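PDB 3VTF: UDP-glucose 6-dehydrogenase from Pyrobaculum islandicum, which probably catalyses the NAD(+)-dependent, two-step oxidation of UDP-alpha-D-glucose to UDP-alpha-D-glucuronate. Local coordinates for residues L278-S283 against R351-G355; L339-P345 against T408-Y413. All blocks are in the same frame, centred on the assembly; numbering follows the deposited sequence.

Interaction 1. Residues L278-S283 against R351-G355. With UPG (uridine-5'-diphosphate-glucose), chain B.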
loop_
_atom_site.group_PDB
_atom_site.type_symbol
_atom_site.label_atom_id
_atom_site.label_comp_id
_atom_site.label_asym_id
_atom_site.label_seq_id
_atom_site.Cartn_x
_atom_site.Cartn_y
_atom_site.Cartn_z
ATOM N N LEU A 278 -4.799 16.803 3.907
ATOM C CA LEU A 278 -3.755 17.490 4.664
ATOM C C LEU A 278 -2.722 16.582 5.280
ATOM O O LEU A 278 -1.714 17.075 5.815
ATOM C CB LEU A 278 -4.376 18.310 5.797
ATOM C CG LEU A 278 -5.116 19.579 5.454
ATOM C CD1 LEU A 278 -5.442 20.226 6.820
ATOM C CD2 LEU A 278 -4.100 20.472 4.775
ATOM N N GLY A 279 -2.971 15.282 5.232
ATOM C CA GLY A 279 -1.999 14.264 5.729
ATOM C C GLY A 279 -2.407 13.684 7.058
ATOM O O GLY A 279 -3.516 13.998 7.570
ATOM N N PHE A 280 -1.506 12.930 7.701
ATOM C CA PHE A 280 -1.931 12.274 8.995
ATOM C C PHE A 280 -1.386 13.053 10.169
ATOM O O PHE A 280 -0.221 13.538 10.126
ATOM C CB PHE A 280 -1.457 10.795 9.007
ATOM C CG PHE A 280 -0.006 10.609 8.489
ATOM C CD1 PHE A 280 1.074 10.705 9.375
ATOM C CD2 PHE A 280 0.265 10.317 7.160
ATOM C CE1 PHE A 280 2.378 10.557 8.976
ATOM C CE2 PHE A 280 1.577 10.159 6.709
ATOM C CZ PHE A 280 2.666 10.299 7.633
ATOM N N GLY A 281 -2.203 13.170 11.246
ATOM C CA GLY A 281 -1.721 13.711 12.488
ATOM C C GLY A 281 -1.958 12.651 13.585
ATOM O O GLY A 281 -1.953 11.421 13.309
ATOM N N GLY A 282 -2.171 13.109 14.805
ATOM C CA GLY A 282 -2.399 12.177 15.947
ATOM C C GLY A 282 -1.041 11.798 16.565
ATOM O O GLY A 282 0.042 12.129 16.030
ATOM N N SER A 283 -1.106 11.104 17.685
ATOM C CA SER A 283 0.103 10.781 18.437
ATOM C C SER A 283 0.739 9.515 17.983
ATOM O O SER A 283 1.713 9.117 18.620
ATOM C CB SER A 283 -0.147 10.659 19.955
ATOM O OG SER A 283 -1.122 9.653 20.182
ATOM N N ARG A 351 -3.360 16.140 19.244
ATOM C CA ARG A 351 -1.924 15.897 19.146
ATOM C C ARG A 351 -1.504 15.788 17.696
ATOM O O ARG A 351 -2.180 15.076 16.928
ATOM C CB ARG A 351 -1.559 14.580 19.922
ATOM C CG ARG A 351 -1.659 14.807 21.477
ATOM C CD ARG A 351 -1.416 13.493 22.233
ATOM N NE ARG A 351 -2.570 12.583 22.103
ATOM C CZ ARG A 351 -2.573 11.377 22.662
ATOM N NH1 ARG A 351 -1.491 10.937 23.331
ATOM N NH2 ARG A 351 -3.578 10.594 22.539
ATOM N N GLU A 352 -0.451 16.521 17.324
ATOM C CA GLU A 352 0.046 16.548 15.931
ATOM C C GLU A 352 -1.101 16.912 14.934
ATOM O O GLU A 352 -1.079 16.490 13.778
ATOM C CB GLU A 352 0.722 15.187 15.554
ATOM C CG GLU A 352 2.024 14.915 16.314
ATOM C CD GLU A 352 2.994 16.085 16.137
ATOM O OE1 GLU A 352 3.250 16.510 14.974
ATOM O OE2 GLU A 352 3.459 16.601 17.157
ATOM N N SER A 353 -2.081 17.707 15.388
ATOM C CA SER A 353 -3.287 17.985 14.544
ATOM C C SER A 353 -2.819 18.809 13.335
ATOM O O SER A 353 -2.062 19.792 13.502
ATOM C CB SER A 353 -4.226 18.901 15.336
ATOM O OG SER A 353 -5.195 19.532 14.496
ATOM N N ARG A 354 -3.235 18.437 12.132
ATOM C CA ARG A 354 -2.932 19.291 10.938
ATOM C C ARG A 354 -3.660 20.672 10.984
ATOM O O ARG A 354 -3.161 21.683 10.448
ATOM C CB ARG A 354 -3.345 18.607 9.625
ATOM C CG ARG A 354 -2.959 17.181 9.492
ATOM C CD ARG A 354 -1.515 16.849 9.517
ATOM N NE ARG A 354 -0.849 16.955 10.833
ATOM C CZ ARG A 354 0.451 17.278 10.901
ATOM N NH1 ARG A 354 1.072 17.472 12.051
ATOM N NH2 ARG A 354 1.133 17.434 9.773
ATOM N N GLY A 355 -4.846 20.687 11.579
ATOM C CA GLY A 355 -5.613 21.948 11.801
ATOM C C GLY A 355 -4.806 22.908 12.643
ATOM O O GLY A 355 -4.709 24.044 12.309
HETATM N N1 UPG B . -6.015 9.923 7.625
HETATM C C2 UPG B . -5.856 10.490 6.325
HETATM N N3 UPG B . -6.334 9.829 5.269
HETATM C C4 UPG B . -6.907 8.577 5.434
HETATM C C5 UPG B . -7.063 7.955 6.722
HETATM C C6 UPG B . -6.543 8.678 7.815
HETATM O O2 UPG B . -5.298 11.620 6.151
HETATM O O4 UPG B . -7.302 7.958 4.390
HETATM C C1C UPG B . -5.428 10.720 8.728
HETATM C C2C UPG B . -6.471 10.959 9.802
HETATM O O2C UPG B . -7.213 12.156 9.580
HETATM C C3C UPG B . -5.605 11.075 11.075
HETATM C C4C UPG B . -4.424 10.139 10.811
HETATM O O4C UPG B . -4.488 9.848 9.397
HETATM O O3C UPG B . -5.025 12.405 11.135
HETATM C C5C UPG B . -4.508 8.804 11.588
HETATM O O5C UPG B . -5.861 8.340 11.506
HETATM P PA UPG B . -6.292 6.907 12.283
HETATM O O1A UPG B . -5.514 5.698 11.669
HETATM O O2A UPG B . -7.832 6.908 12.459
HETATM O O3A UPG B . -5.859 7.315 13.780
HETATM P PB UPG B . -5.148 6.465 14.991
HETATM O O1B UPG B . -6.122 6.431 16.141
HETATM O O2B UPG B . -3.906 7.385 15.100
HETATM O O3B UPG B . -4.911 4.941 14.586
HETATM C "C1'" UPG B . -3.605 4.488 14.115
HETATM C "C2'" UPG B . -3.827 3.171 13.403
HETATM C "C3'" UPG B . -4.180 2.104 14.467
HETATM C "C4'" UPG B . -3.025 2.070 15.497
HETATM C "C5'" UPG B . -3.001 3.465 16.240
HETATM C "C6'" UPG B . -1.884 3.668 17.288
HETATM O "O2'" UPG B . -5.026 3.526 12.610
HETATM O "O3'" UPG B . -4.302 0.869 13.791
HETATM O "O4'" UPG B . -3.370 1.072 16.482
HETATM O "O5'" UPG B . -2.645 4.382 15.166
HETATM O "O6'" UPG B . -0.727 2.874 16.929
#

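Interaction 2. Residues L339-P345 against T408-Y413. With UPG (uridine-5'-diphosphate-glucose), chain B.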
loop_
_atom_site.group_PDB
_atom_site.type_symbol
_atom_site.label_atom_id
_atom_site.label_comp_id
_atom_site.label_asym_id
_atom_site.label_seq_id
_atom_site.Cartn_x
_atom_site.Cartn_y
_atom_site.Cartn_z
ATOM N N LEU A 339 -11.500 25.252 9.871
ATOM C CA LEU A 339 -12.545 24.337 10.266
ATOM C C LEU A 339 -11.958 22.994 10.637
ATOM O O LEU A 339 -11.596 22.220 9.736
ATOM C CB LEU A 339 -13.625 24.140 9.177
ATOM C CG LEU A 339 -14.551 25.366 8.982
ATOM C CD1 LEU A 339 -15.484 25.203 7.757
ATOM C CD2 LEU A 339 -15.327 25.625 10.282
ATOM N N GLY A 340 -11.865 22.698 11.949
ATOM C CA GLY A 340 -11.407 21.364 12.366
ATOM C C GLY A 340 -10.023 21.490 13.049
ATOM O O GLY A 340 -9.094 22.009 12.452
ATOM N N LEU A 341 -9.926 21.066 14.321
ATOM C CA LEU A 341 -8.698 21.126 15.043
ATOM C C LEU A 341 -8.370 19.730 15.580
ATOM O O LEU A 341 -7.210 19.448 15.825
ATOM C CB LEU A 341 -8.841 22.086 16.225
ATOM C CG LEU A 341 -9.061 23.537 15.827
ATOM C CD1 LEU A 341 -9.433 24.403 17.026
ATOM C CD2 LEU A 341 -7.856 24.138 15.097
ATOM N N ALA A 342 -9.386 18.909 15.895
ATOM C CA ALA A 342 -9.124 17.509 16.286
ATOM C C ALA A 342 -8.338 16.823 15.160
ATOM O O ALA A 342 -8.532 17.147 13.993
ATOM C CB ALA A 342 -10.419 16.748 16.514
ATOM N N PHE A 343 -7.503 15.839 15.473
ATOM C CA PHE A 343 -6.619 15.247 14.452
ATOM C C PHE A 343 -7.380 14.343 13.489
ATOM O O PHE A 343 -6.918 14.056 12.379
ATOM C CB PHE A 343 -5.459 14.464 15.121
ATOM C CG PHE A 343 -5.761 13.028 15.477
ATOM C CD1 PHE A 343 -5.418 12.017 14.631
ATOM C CD2 PHE A 343 -6.261 12.711 16.709
ATOM C CE1 PHE A 343 -5.588 10.684 14.972
ATOM C CE2 PHE A 343 -6.462 11.391 17.075
ATOM C CZ PHE A 343 -6.126 10.368 16.219
ATOM N N LYS A 344 -8.565 13.931 13.914
ATOM C CA LYS A 344 -9.547 13.335 13.022
ATOM C C LYS A 344 -10.940 13.519 13.642
ATOM O O LYS A 344 -11.035 14.003 14.799
ATOM C CB LYS A 344 -9.296 11.869 12.838
ATOM C CG LYS A 344 -9.306 11.101 14.167
ATOM C CD LYS A 344 -9.171 9.665 13.788
ATOM C CE LYS A 344 -9.675 8.822 14.926
ATOM N NZ LYS A 344 -9.363 7.419 14.554
ATOM N N PRO A 345 -12.030 13.177 12.880
ATOM C CA PRO A 345 -13.369 13.390 13.419
ATOM C C PRO A 345 -13.680 12.507 14.641
ATOM O O PRO A 345 -13.153 11.398 14.792
ATOM C CB PRO A 345 -14.301 12.956 12.251
ATOM C CG PRO A 345 -13.469 13.179 11.002
ATOM C CD PRO A 345 -12.104 12.684 11.466
ATOM N N THR A 408 -10.497 19.104 9.261
ATOM C CA THR A 408 -11.029 17.841 9.758
ATOM C C THR A 408 -12.481 17.727 9.245
ATOM O O THR A 408 -13.230 18.659 9.337
ATOM C CB THR A 408 -11.140 17.869 11.290
ATOM O OG1 THR A 408 -9.915 18.315 11.869
ATOM C CG2 THR A 408 -11.498 16.463 11.872
ATOM N N ALA A 409 -12.804 16.640 8.601
ATOM C CA ALA A 409 -14.130 16.496 7.957
ATOM C C ALA A 409 -15.149 16.076 9.024
ATOM O O ALA A 409 -15.614 14.970 9.011
ATOM C CB ALA A 409 -14.067 15.447 6.862
ATOM N N TRP A 410 -15.457 16.967 9.976
ATOM C CA TRP A 410 -16.568 16.689 10.938
ATOM C C TRP A 410 -17.858 16.588 10.077
ATOM O O TRP A 410 -18.038 17.451 9.231
ATOM C CB TRP A 410 -16.692 17.850 11.906
ATOM C CG TRP A 410 -15.643 17.765 12.972
ATOM C CD1 TRP A 410 -14.388 18.381 13.026
ATOM C CD2 TRP A 410 -15.764 16.977 14.204
ATOM N NE1 TRP A 410 -13.732 18.019 14.163
ATOM C CE2 TRP A 410 -14.525 17.161 14.922
ATOM C CE3 TRP A 410 -16.781 16.187 14.763
ATOM C CZ2 TRP A 410 -14.307 16.562 16.178
ATOM C CZ3 TRP A 410 -16.570 15.602 16.026
ATOM C CH2 TRP A 410 -15.355 15.792 16.715
ATOM N N PRO A 411 -18.737 15.571 10.302
ATOM C CA PRO A 411 -19.988 15.460 9.526
ATOM C C PRO A 411 -20.793 16.760 9.503
ATOM O O PRO A 411 -21.349 17.091 8.416
ATOM C CB PRO A 411 -20.741 14.288 10.215
ATOM C CG PRO A 411 -19.607 13.432 10.781
ATOM C CD PRO A 411 -18.603 14.452 11.268
ATOM N N GLN A 412 -20.804 17.545 10.597
ATOM C CA GLN A 412 -21.560 18.795 10.509
ATOM C C GLN A 412 -21.024 19.792 9.471
ATOM O O GLN A 412 -21.684 20.798 9.110
ATOM C CB GLN A 412 -21.666 19.481 11.869
ATOM C CG GLN A 412 -20.413 20.166 12.413
ATOM C CD GLN A 412 -20.547 20.446 13.925
ATOM O OE1 GLN A 412 -20.739 19.499 14.709
ATOM N NE2 GLN A 412 -20.447 21.716 14.340
ATOM N N TYR A 413 -19.796 19.601 9.028
ATOM C CA TYR A 413 -19.213 20.485 8.027
ATOM C C TYR A 413 -19.821 20.308 6.628
ATOM O O TYR A 413 -19.772 21.192 5.810
ATOM C CB TYR A 413 -17.681 20.419 8.014
ATOM C CG TYR A 413 -17.025 20.960 9.269
ATOM C CD1 TYR A 413 -17.736 21.702 10.189
ATOM C CD2 TYR A 413 -15.690 20.720 9.524
ATOM C CE1 TYR A 413 -17.141 22.193 11.321
ATOM C CE2 TYR A 413 -15.089 21.208 10.653
ATOM C CZ TYR A 413 -15.816 21.934 11.544
ATOM O OH TYR A 413 -15.206 22.409 12.652
HETATM N N1 UPG B . -6.015 9.923 7.625
HETATM C C2 UPG B . -5.856 10.490 6.325
HETATM N N3 UPG B . -6.334 9.829 5.269
HETATM C C4 UPG B . -6.907 8.577 5.434
HETATM C C5 UPG B . -7.063 7.955 6.722
HETATM C C6 UPG B . -6.543 8.678 7.815
HETATM O O2 UPG B . -5.298 11.620 6.151
HETATM O O4 UPG B . -7.302 7.958 4.390
HETATM C C1C UPG B . -5.428 10.720 8.728
HETATM C C2C UPG B . -6.471 10.959 9.802
HETATM O O2C UPG B . -7.213 12.156 9.580
HETATM C C3C UPG B . -5.605 11.075 11.075
HETATM C C4C UPG B . -4.424 10.139 10.811
HETATM O O4C UPG B . -4.488 9.848 9.397
HETATM O O3C UPG B . -5.025 12.405 11.135
HETATM C C5C UPG B . -4.508 8.804 11.588
HETATM O O5C UPG B . -5.861 8.340 11.506
HETATM P PA UPG B . -6.292 6.907 12.283
HETATM O O1A UPG B . -5.514 5.698 11.669
HETATM O O2A UPG B . -7.832 6.908 12.459
HETATM O O3A UPG B . -5.859 7.315 13.780
HETATM P PB UPG B . -5.148 6.465 14.991
HETATM O O1B UPG B . -6.122 6.431 16.141
HETATM O O2B UPG B . -3.906 7.385 15.100
HETATM O O3B UPG B . -4.911 4.941 14.586
HETATM C "C1'" UPG B . -3.605 4.488 14.115
HETATM C "C2'" UPG B . -3.827 3.171 13.403
HETATM C "C3'" UPG B . -4.180 2.104 14.467
HETATM C "C4'" UPG B . -3.025 2.070 15.497
HETATM C "C5'" UPG B . -3.001 3.465 16.240
HETATM C "C6'" UPG B . -1.884 3.668 17.288
HETATM O "O2'" UPG B . -5.026 3.526 12.610
HETATM O "O3'" UPG B . -4.302 0.869 13.791
HETATM O "O4'" UPG B . -3.370 1.072 16.482
HETATM O "O5'" UPG B . -2.645 4.382 15.166
HETATM O "O6'" UPG B . -0.727 2.874 16.929
#

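Interaction 1. Residues L278-S283 against R351-G355
The substrate-binding loop 278-283, which leads into helix 285-298, lies in the reverse direction along residues 351-355, where the loop before helix 354-364, whose N-cap is Ser353, turns into the helix; the side chain of Arg354 lies between them, bonded to its own segment and packed against the other. Its CG anti to the carbonyl carbon (chi1 -46°) and further bends at chi2 and chi3 curl the chain back, so that NE (3.0 Å) and NH1 (2.9 Å) of Arg354 both grip Glu352 O, side-on and nearly in the guanidinium plane. Two donors on one carbonyl oxygen hold the guanidinium in its rotation, and one of its faces is turned to Phe280 O, 3.4 Å above the plane and offset toward the rim. The aliphatic part of Arg354 slides past Leu278, whose CD1 lies 3.9 Å from Arg354 CB. Glu352 O also faces Gly281 CA at 3.1 Å, an approach that leaves no room for a CB on Gly281. That close passage belongs to the UDP-glucose site: Gly281 N gives an almost straight bond (176°) to the ribose hydroxyl O3C of the bound nucleotide sugar, 2.9 Å away. Gly282 N makes a weak, bent bond to Arg351 O, and the positive phi of Gly282 is one that glycine adopts without strain. Beyond it, Ser283 OG sits 3.3 Å above the centre of the Arg351 guanidinium, over its face; the charge itself is paired with Asp349.

Interaction 2. Residues L339-P345 against T408-Y413
Thr408 turns its two branches to different parts of segment 339-345: OG1 stands anti to the carbonyl carbon (chi1 -50°) and meets Ala342 O, while CG2, anti to the backbone N, lies against the peptide between Lys344 and Pro345. The hydroxyl donates to Ala342 O at 2.8 Å, in the carbonyl plane, and CG2 comes within 3.5 Å of Pro345 N; a beta-branched residue with one polar and one methyl arm can serve both. Thr408 N adds a weak bond to Leu339 O. Gly340 passes so close to Thr408 N that there is no room for a CB. These loops leave the ends of the neighbouring parallel strands 335-339 and 403-406 of the UDP-binding domain, and the first of them carries two residues that hold the ligand. There Phe343 O accepts from ribose O3C at 2.8 Å, and Lys344, its chain extended beyond CG, reaches phosphate oxygen O2A with NZ at 2.6 Å; NZ also bonds to Glu179 O. Farther out, Pro345 CA sits over the face of the Trp410 six-membered ring, 10° off the normal, whereas Ala342 CB meets the edge of the indole at CZ2. Trp410 NE1 is satisfied by Asp373. Leu339 CB makes an off-centre CH-pi contact with the Tyr413 ring, 3.6 Å from CE2 of Tyr413, and the tyrosine hydroxyl is bonded to His372.

How the interactions relate
The segments alternate along the chain, in the order 278-283, 339-345, 351-355 and 408-413, and the centres of the two interactions are about 11 Å apart. Interaction 2 lies at the ends of strands 335-339 and 403-406 in the six-stranded parallel sheet; interaction 1 brings a loop of the central region, ahead of helix 285-298, onto the start of helix 354-364, which follows strand 335-339. The two meet directly: Gly281 and Gly282 pack on the Phe343 ring. Both touch the same UDP-glucose, so the central and UDP-binding regions both contribute to its pocket.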